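Local coordinates for protein mannose recognizing lectin (Marasmius oreades, PDB 4TKC) that binds mannose as a fungal bulb-type lectin and so probably recognises mannose-bearing carbohydrates, at residues S47-L50 with W51-D54. Sequence-based numbering, arbitrary orientation.
Sequences SRKL and WSVD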
ATOM      1  N   SER A  47     -18.018 -15.641  -3.601  1.00 20.21           N
ATOM      2  CA  SER A  47     -18.981 -16.608  -3.088  1.00 29.20           C
ATOM      3  C   SER A  47     -18.331 -17.548  -2.055  1.00 26.14           C
ATOM      4  O   SER A  47     -18.843 -17.749  -0.949  1.00 31.33           O
ATOM      5  CB  SER A  47     -19.563 -17.397  -4.288  1.00 43.50           C
ATOM      6  OG  SER A  47     -20.076 -18.684  -3.939  1.00 47.36           O
ATOM      7  N   ARG A  48     -17.158 -18.055  -2.386  1.00 21.67           N
ATOM      8  CA  ARG A  48     -16.554 -19.155  -1.615  1.00 22.27           C
ATOM      9  C   ARG A  48     -15.292 -18.673  -0.884  1.00 18.67           C
ATOM     10  O   ARG A  48     -14.328 -18.279  -1.519  1.00 21.22           O
ATOM     11  CB  ARG A  48     -16.262 -20.295  -2.589  1.00 24.64           C
ATOM     12  CG  ARG A  48     -15.479 -21.478  -2.080  1.00 40.21           C
ATOM     13  CD  ARG A  48     -15.455 -22.540  -3.169  1.00 51.74           C
ATOM     14  NE  ARG A  48     -14.498 -23.592  -2.869  1.00 58.90           N
ATOM     15  CZ  ARG A  48     -14.119 -24.529  -3.746  1.00 59.81           C
ATOM     16  NH1 ARG A  48     -14.574 -24.521  -5.026  1.00 65.37           N
ATOM     17  NH2 ARG A  48     -13.219 -25.422  -3.361  1.00 60.55           N
ATOM     18  N   LYS A  49     -15.364 -18.629   0.450  1.00 20.80           N
ATOM     19  CA  LYS A  49     -14.230 -18.229   1.295  1.00 22.46           C
ATOM     20  C   LYS A  49     -13.222 -19.365   1.371  1.00 18.94           C
ATOM     21  O   LYS A  49     -13.452 -20.392   2.018  1.00 25.16           O
ATOM     22  CB  LYS A  49     -14.677 -17.827   2.707  1.00 20.13           C
ATOM     23  CG  LYS A  49     -13.627 -17.028   3.492  1.00 24.00           C
ATOM     24  CD  LYS A  49     -14.211 -16.272   4.697  1.00 21.62           C
ATOM     25  CE  LYS A  49     -14.672 -17.232   5.778  1.00 28.04           C
ATOM     26  NZ  LYS A  49     -15.256 -16.489   6.931  1.00 30.78           N
ATOM     27  N   LEU A  50     -12.180 -19.244   0.568  1.00 18.80           N
ATOM     28  CA  LEU A  50     -11.123 -20.251   0.492  1.00 19.23           C
ATOM     29  C   LEU A  50     -10.274 -20.312   1.753  1.00 18.86           C
ATOM     30  O   LEU A  50      -9.787 -21.359   2.169  1.00 19.58           O
ATOM     31  CB  LEU A  50     -10.259 -20.028  -0.736  1.00 18.49           C
ATOM     32  CG  LEU A  50     -10.974 -20.131  -2.074  1.00 18.85           C
ATOM     33  CD1 LEU A  50      -9.978 -19.781  -3.179  1.00 19.02           C
ATOM     34  CD2 LEU A  50     -11.613 -21.506  -2.264  1.00 21.86           C
ATOM     35  N   TRP A  51     -10.000 -19.124   2.303  1.00 16.90           N
ATOM     36  CA  TRP A  51      -9.036 -18.982   3.385  1.00 17.47           C
ATOM     37  C   TRP A  51      -9.278 -17.638   4.033  1.00 17.46           C
ATOM     38  O   TRP A  51      -9.688 -16.709   3.352  1.00 18.03           O
ATOM     39  CB  TRP A  51      -7.603 -19.021   2.806  1.00 15.49           C
ATOM     40  CG  TRP A  51      -6.501 -18.893   3.819  1.00 16.69           C
ATOM     41  CD1 TRP A  51      -5.751 -19.879   4.375  1.00 18.77           C
ATOM     42  CD2 TRP A  51      -5.949 -17.649   4.309  1.00 16.15           C
ATOM     43  NE1 TRP A  51      -4.801 -19.322   5.223  1.00 17.72           N
ATOM     44  CE2 TRP A  51      -4.928 -17.967   5.201  1.00 16.36           C
ATOM     45  CE3 TRP A  51      -6.236 -16.308   4.075  1.00 18.64           C
ATOM     46  CZ2 TRP A  51      -4.218 -17.011   5.895  1.00 18.84           C
ATOM     47  CZ3 TRP A  51      -5.492 -15.313   4.771  1.00 16.56           C
ATOM     48  CH2 TRP A  51      -4.489 -15.684   5.651  1.00 19.19           C
ATOM     49  N   SER A  52      -9.174 -17.597   5.360  1.00 19.41           N
ATOM     50  CA  SER A  52      -9.324 -16.314   6.040  1.00 15.65           C
ATOM     51  C   SER A  52      -8.659 -16.249   7.387  1.00 17.30           C
ATOM     52  O   SER A  52      -8.370 -17.238   8.003  1.00 21.64           O
ATOM     53  CB  SER A  52     -10.803 -15.991   6.235  1.00 19.86           C
ATOM     54  OG  SER A  52     -11.399 -16.949   7.093  1.00 20.96           O
ATOM     55  N   VAL A  53      -8.381 -14.993   7.794  1.00 17.27           N
ATOM     56  CA  VAL A  53      -8.080 -14.651   9.190  1.00 18.81           C
ATOM     57  C   VAL A  53      -9.152 -13.645   9.626  1.00 18.75           C
ATOM     58  O   VAL A  53      -9.141 -12.486   9.215  1.00 17.75           O
ATOM     59  CB  VAL A  53      -6.666 -14.026   9.363  1.00 21.69           C
ATOM     60  CG1 VAL A  53      -6.477 -13.523  10.802  1.00 20.95           C
ATOM     61  CG2 VAL A  53      -5.589 -15.041   8.981  1.00 22.09           C
ATOM     62  N   ASP A  54     -10.102 -14.111  10.423  1.00 19.22           N
ATOM     63  CA  ASP A  54     -11.280 -13.328  10.768  1.00 19.92           C
ATOM     64  C   ASP A  54     -11.269 -12.981  12.246  1.00 18.22           C
ATOM     65  O   ASP A  54     -10.656 -13.668  13.035  1.00 20.03           O
ATOM     66  CB  ASP A  54     -12.539 -14.164  10.499  1.00 21.69           C
ATOM     67  CG  ASP A  54     -12.729 -14.499   9.029  1.00 20.58           C
ATOM     68  OD1 ASP A  54     -12.362 -13.671   8.157  1.00 21.61           O
ATOM     69  OD2 ASP A  54     -13.302 -15.563   8.739  1.00 31.07           O
TER
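K49 reaches along one edge strand of a bulb-type (beta-prism II) lectin sheet to D54, bridging a classic beta bulge in which L50 and W51 both face L42 of the neighbouring strand 40-44. The evidence for a salt bridge is the 2.8 Å separation of K49 NZ and D54 OD2, with the ammonium on the syn side of the oxygen and 25° out of the carboxylate plane. The extended first part of the lysine chain, CG anti to the backbone N, brings K49 CD to 3.7 Å from S52 CB; a bend at chi3 (68°) then turns K49 CE to 3.5 Å from S52 OG and NZ on to D54. The other side of the bulge is nonpolar and packs against other parts of the fold, though L50 and W51 stay partly exposed: L50 rests on V118 and L42, and the W51 indole meets the ring of W80 at a steep tilt. L50 and W51, being consecutive, adjoin through the backbone where the chain turns its corner. The K49-S52-D54 cluster is the tightly held part, and its solvent side is the exposed K49. D54 OD1 accepts a hydrogen bond from Q41 NE2, which should help fix the carboxylate's rotation. OD2 takes two donors from opposite faces of its plane, K49 NZ on one and, on the other, S52 OG at 2.9 Å, 58° out of that plane.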